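Side-chain contacts in OXA-46 oxacillinase (Pseudomonas aeruginosa, PDB 3IF6), which probably hydrolyses the amide bond of beta-lactam antibiotics as a class D serine beta-lactamase, giving substituted beta-amino acids: residues Val26-Trp31 / Arg258-Leu263; Ala43-Asp48 / His54-Phe59. One frame throughout, in Å; residues are numbered along the deposited sequence.

Contact 1 (Val26-Trp31 / Arg258-Leu263)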
# COMPACT_ATOMS: atom_id res chain seq x y z
N VAL B 26 29.38 2.64 0.40
CA VAL B 26 29.82 4.03 0.38
C VAL B 26 29.70 4.60 1.80
O VAL B 26 28.60 5.01 2.23
CB VAL B 26 29.01 4.92 -0.60
CG1 VAL B 26 29.61 6.30 -0.69
CG2 VAL B 26 28.89 4.27 -2.00
N ILE B 27 30.82 4.63 2.52
CA ILE B 27 30.86 5.33 3.78
C ILE B 27 30.74 6.84 3.55
O ILE B 27 31.52 7.44 2.84
CB ILE B 27 32.02 4.90 4.72
CG1 ILE B 27 32.52 6.08 5.55
CG2 ILE B 27 33.14 4.21 3.96
CD1 ILE B 27 33.77 6.76 4.99
N ARG B 28 29.71 7.43 4.13
CA ARG B 28 29.38 8.80 3.83
C ARG B 28 29.53 9.67 5.10
O ARG B 28 28.55 10.21 5.65
CB ARG B 28 27.98 8.84 3.21
CG ARG B 28 27.70 9.99 2.28
CD ARG B 28 28.26 9.78 0.89
NE ARG B 28 27.22 10.01 -0.11
CZ ARG B 28 26.79 11.20 -0.52
NH1 ARG B 28 27.31 12.33 -0.04
NH2 ARG B 28 25.82 11.27 -1.45
N SER B 29 30.78 9.75 5.56
CA SER B 29 31.28 10.71 6.56
C SER B 29 30.74 12.16 6.47
O SER B 29 30.78 12.90 7.47
CB SER B 29 32.82 10.76 6.50
OG SER B 29 33.44 9.48 6.35
N ASP B 30 30.26 12.57 5.29
CA ASP B 30 29.64 13.88 5.10
C ASP B 30 28.12 13.83 5.28
O ASP B 30 27.41 14.78 4.90
CB ASP B 30 29.92 14.38 3.69
CG ASP B 30 29.34 13.46 2.64
OD1 ASP B 30 29.52 12.24 2.81
OD2 ASP B 30 28.69 13.96 1.68
N TRP B 31 27.61 12.71 5.76
CA TRP B 31 26.22 12.70 6.21
C TRP B 31 26.22 13.12 7.68
O TRP B 31 25.19 13.55 8.22
CB TRP B 31 25.53 11.35 5.93
CG TRP B 31 25.05 11.18 4.46
CD1 TRP B 31 25.01 12.16 3.48
CD2 TRP B 31 24.54 9.99 3.85
NE1 TRP B 31 24.51 11.64 2.31
CE2 TRP B 31 24.21 10.31 2.50
CE3 TRP B 31 24.31 8.68 4.30
CZ2 TRP B 31 23.68 9.36 1.61
CZ3 TRP B 31 23.79 7.74 3.41
CH2 TRP B 31 23.49 8.08 2.08
N ARG B 258 15.88 13.01 0.42
CA ARG B 258 15.71 14.07 -0.57
C ARG B 258 17.02 14.47 -1.29
O ARG B 258 17.00 14.68 -2.49
CB ARG B 258 14.93 15.28 -0.02
CG ARG B 258 13.40 15.21 -0.30
CD ARG B 258 12.61 16.50 0.05
NE ARG B 258 12.76 16.83 1.46
CZ ARG B 258 11.86 16.61 2.42
NH1 ARG B 258 10.67 16.09 2.13
NH2 ARG B 258 12.15 16.93 3.68
N SER B 259 18.14 14.56 -0.57
CA SER B 259 19.44 14.87 -1.20
C SER B 259 19.84 13.87 -2.33
O SER B 259 20.31 14.30 -3.40
CB SER B 259 20.56 15.06 -0.17
OG SER B 259 20.94 13.83 0.41
N ILE B 260 19.65 12.57 -2.11
CA ILE B 260 19.86 11.60 -3.20
C ILE B 260 18.65 11.51 -4.14
O ILE B 260 18.57 10.60 -4.97
CB ILE B 260 20.27 10.19 -2.69
CG1 ILE B 260 19.17 9.58 -1.80
CG2 ILE B 260 21.65 10.22 -2.01
CD1 ILE B 260 19.42 8.17 -1.35
N ASP B 261 17.72 12.44 -4.01
CA ASP B 261 16.51 12.45 -4.84
C ASP B 261 15.65 11.19 -4.72
O ASP B 261 15.19 10.64 -5.74
CB ASP B 261 16.88 12.66 -6.31
CG ASP B 261 16.30 13.92 -6.87
OD1 ASP B 261 15.36 13.80 -7.72
OD2 ASP B 261 16.75 15.02 -6.45
N ALA B 262 15.46 10.72 -3.49
CA ALA B 262 14.59 9.57 -3.27
C ALA B 262 13.22 9.95 -2.66
O ALA B 262 12.42 9.07 -2.37
CB ALA B 262 15.31 8.50 -2.44
N LEU B 263 12.97 11.26 -2.52
CA LEU B 263 11.70 11.81 -2.03
C LEU B 263 11.33 13.05 -2.82
O LEU B 263 12.22 13.81 -3.19
CB LEU B 263 11.78 12.23 -0.56
CG LEU B 263 11.20 11.45 0.63
CD1 LEU B 263 11.20 12.39 1.81
CD2 LEU B 263 9.78 10.91 0.41
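Where helix 247-259 ends beside the sheet of this beta-lactamase fold, Ile-260 meets Trp-31 and Arg-28 of the turn that follows strand 26-27. The contact is small and made through one methyl group. CG2 of Ile-260 approaches the indole at the edge, near the ring plane, and lies 4.2 Å from CZ2 of Trp-31. CG2 of Ile-260 also lies 4.3 Å from NH2 of Arg-28 and approaches the guanidinium obliquely. Ile-260 has CG1 turned between the backbone N and the carbonyl carbon (chi1 61°). This leaves CG2 anti to the carbonyl carbon and directed at the turn.

On the other segment, Arg-28 folds back over the indole. Its CG stands 3.4 Å above one face of the Trp-31 ring, offset toward the rim. Further out, NE1 of Trp-31 lies 3.6 Å from the plane of the Arg-28 guanidinium, over its centre. At the edge of the guanidinium is the carboxylate of Asp-30. NH1 of Arg-28 and OD2 of Asp-30 are 2.7 Å apart and form a salt bridge, though the hydrogen bond within it is weak and bent (122°). A type I turn from Arg-28 to Trp-31 brings these three side chains together.

Ile-46 of strand 42-48 touches both Trp-31 and Ile-260, and Trp-31 also rests on Ile-256 of the helix. Ile-260 is the first residue past the helix to leave helical backbone angles. Asp-261 follows with positive phi, as the C-prime residue of a Schellman motif closing the C-terminal helix.

Contact 2 (Ala43-Asp48 / His54-Phe59)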
# COMPACT_ATOMS: atom_id res chain seq x y z
N ALA B 43 23.02 6.87 13.27
CA ALA B 43 23.49 6.17 12.08
C ALA B 43 22.36 5.93 11.09
O ALA B 43 21.22 5.71 11.46
CB ALA B 43 24.16 4.84 12.46
N ILE B 44 22.72 5.95 9.81
CA ILE B 44 21.82 5.53 8.76
C ILE B 44 22.54 4.57 7.79
O ILE B 44 23.70 4.76 7.50
CB ILE B 44 21.23 6.76 8.01
CG1 ILE B 44 20.02 6.34 7.12
CG2 ILE B 44 22.31 7.49 7.24
CD1 ILE B 44 19.10 7.49 6.75
N VAL B 45 21.84 3.52 7.37
CA VAL B 45 22.19 2.78 6.18
C VAL B 45 21.13 3.05 5.13
O VAL B 45 19.94 2.78 5.34
CB VAL B 45 22.22 1.28 6.43
CG1 VAL B 45 22.57 0.55 5.15
CG2 VAL B 45 23.19 0.91 7.52
N ILE B 46 21.52 3.59 3.98
CA ILE B 46 20.60 3.51 2.85
C ILE B 46 21.06 2.72 1.61
O ILE B 46 22.05 3.07 0.95
CB ILE B 46 19.84 4.83 2.50
CG1 ILE B 46 19.67 4.98 0.99
CG2 ILE B 46 20.41 6.04 3.24
CD1 ILE B 46 20.76 5.68 0.34
N ALA B 47 20.31 1.64 1.34
CA ALA B 47 20.47 0.78 0.18
C ALA B 47 19.65 1.26 -1.02
O ALA B 47 18.51 0.84 -1.20
CB ALA B 47 20.08 -0.64 0.54
N ASP B 48 20.25 2.05 -1.88
CA ASP B 48 19.57 2.56 -3.06
C ASP B 48 19.73 1.63 -4.24
O ASP B 48 20.80 1.37 -4.71
CB ASP B 48 20.09 3.94 -3.40
CG ASP B 48 19.53 4.44 -4.65
OD1 ASP B 48 19.00 3.61 -5.37
OD2 ASP B 48 19.58 5.62 -4.92
N HIS B 54 23.55 -1.49 -7.39
CA HIS B 54 23.08 -1.23 -6.04
C HIS B 54 24.18 -0.56 -5.20
O HIS B 54 25.20 -1.18 -4.89
CB HIS B 54 22.69 -2.57 -5.39
CG HIS B 54 21.59 -3.31 -6.10
ND1 HIS B 54 20.99 -4.43 -5.56
CD2 HIS B 54 20.96 -3.08 -7.28
CE1 HIS B 54 20.06 -4.87 -6.39
NE2 HIS B 54 20.02 -4.06 -7.44
N THR B 55 23.95 0.71 -4.83
CA THR B 55 24.83 1.40 -3.88
C THR B 55 24.33 1.23 -2.44
O THR B 55 23.16 1.41 -2.16
CB THR B 55 24.91 2.90 -4.19
OG1 THR B 55 23.80 3.56 -3.60
CG2 THR B 55 24.90 3.14 -5.70
N LEU B 56 25.24 0.89 -1.54
CA LEU B 56 24.91 0.70 -0.14
C LEU B 56 25.60 1.73 0.76
O LEU B 56 26.61 1.40 1.38
CB LEU B 56 25.35 -0.70 0.29
CG LEU B 56 24.63 -1.39 1.43
CD1 LEU B 56 25.61 -2.04 2.36
CD2 LEU B 56 23.77 -0.41 2.18
N SER B 57 25.06 2.95 0.84
CA SER B 57 25.64 4.02 1.68
C SER B 57 25.38 3.93 3.21
O SER B 57 24.37 3.36 3.68
CB SER B 57 25.28 5.40 1.16
OG SER B 57 25.49 5.50 -0.23
N VAL B 58 26.30 4.50 3.96
CA VAL B 58 26.32 4.46 5.42
C VAL B 58 26.86 5.71 6.07
O VAL B 58 27.28 6.63 5.43
CB VAL B 58 27.17 3.35 5.93
CG1 VAL B 58 26.98 3.21 7.36
CG2 VAL B 58 26.82 2.12 5.27
N PHE B 59 26.69 5.76 7.36
CA PHE B 59 27.31 6.74 8.21
C PHE B 59 27.61 5.98 9.48
O PHE B 59 26.81 5.18 9.91
CB PHE B 59 26.36 7.87 8.47
CG PHE B 59 26.82 8.79 9.49
CD1 PHE B 59 28.12 9.13 9.59
CD2 PHE B 59 25.94 9.32 10.39
CE1 PHE B 59 28.53 9.98 10.56
CE2 PHE B 59 26.34 10.16 11.35
CZ PHE B 59 27.62 10.50 11.44
O HOH W 1 23.03 4.16 -1.40
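Leu-56 crosses Val-45 obliquely on one face of the hairpin formed by strands 42-48 and 55-58. CG of Leu-56 is anti to the backbone N (chi1 -153°), and its CD2 reaches over to the partner strand. There CD2 of Leu-56 lies 4.0 Å from CB of Ala-47, the residue paired with Leu-56 across the strands. CD2 of Leu-56 is also modelled 3.3 Å from CG1 of Val-45, too short for a relaxed contact and doubtful in detail. Val-58 lies farther off on this face, with CG1 4.4 Å from CG2 of Val-45.

The opposite face carries Ile-46, Asp-48, Thr-55 and Ser-57. Here a water lies between the strands. The water donates a hydrogen bond to O of Ile-46 (2.8 Å) and is also bonded to OG of Ser-57. Its modelled distance to Thr-55 OG1 is implausibly short. OG1 of Thr-55 lies 3.7 Å from CB of Asp-48, while the Asp-48 carboxylate makes a salt bridge with Arg-50.

The backbones run antiparallel, at 168°. Asp-48 and Thr-55 are a hydrogen-bonded pair. N of Asp-48 bonds to O of Thr-55 at 3.0 Å, and N of Thr-55 bonds back to O of Asp-48. Ile-46 and Ser-57 are also a hydrogen-bonded pair, but the bond from N of Ser-57 to O of Ile-46 is weak. The bond from N of Phe-59 to O of Ile-44 is weak too.

Helices 168-179 and 61-64 cover the face of Val-45 and Val-58. On the other face, Trp-31 touches Ser-57. Strand 229-238 continues the sheet beside strand 42-48, and strand 26-27 lies beside strand 55-58.

From the N terminus, the chain first forms strand 26-27 and its turn, whose partner in contact 1 comes 227 residues later. Contact 2 closes soon afterwards as a local hairpin, with five residues between its two segments. It is therefore nested inside the long loop that contact 1 closes when helix 247-259 ends. The two contacts have centres about 8 Å apart and touch directly. Strand 26-27 runs parallel to strand 55-58, with probable backbone hydrogen bonds from N of Arg-28 to O of Val-58 and from N of Val-58 to O of Val-26. Together they join the short N-terminal strand, outermost in the sheet within this chain, the hairpin and the C-terminal helix.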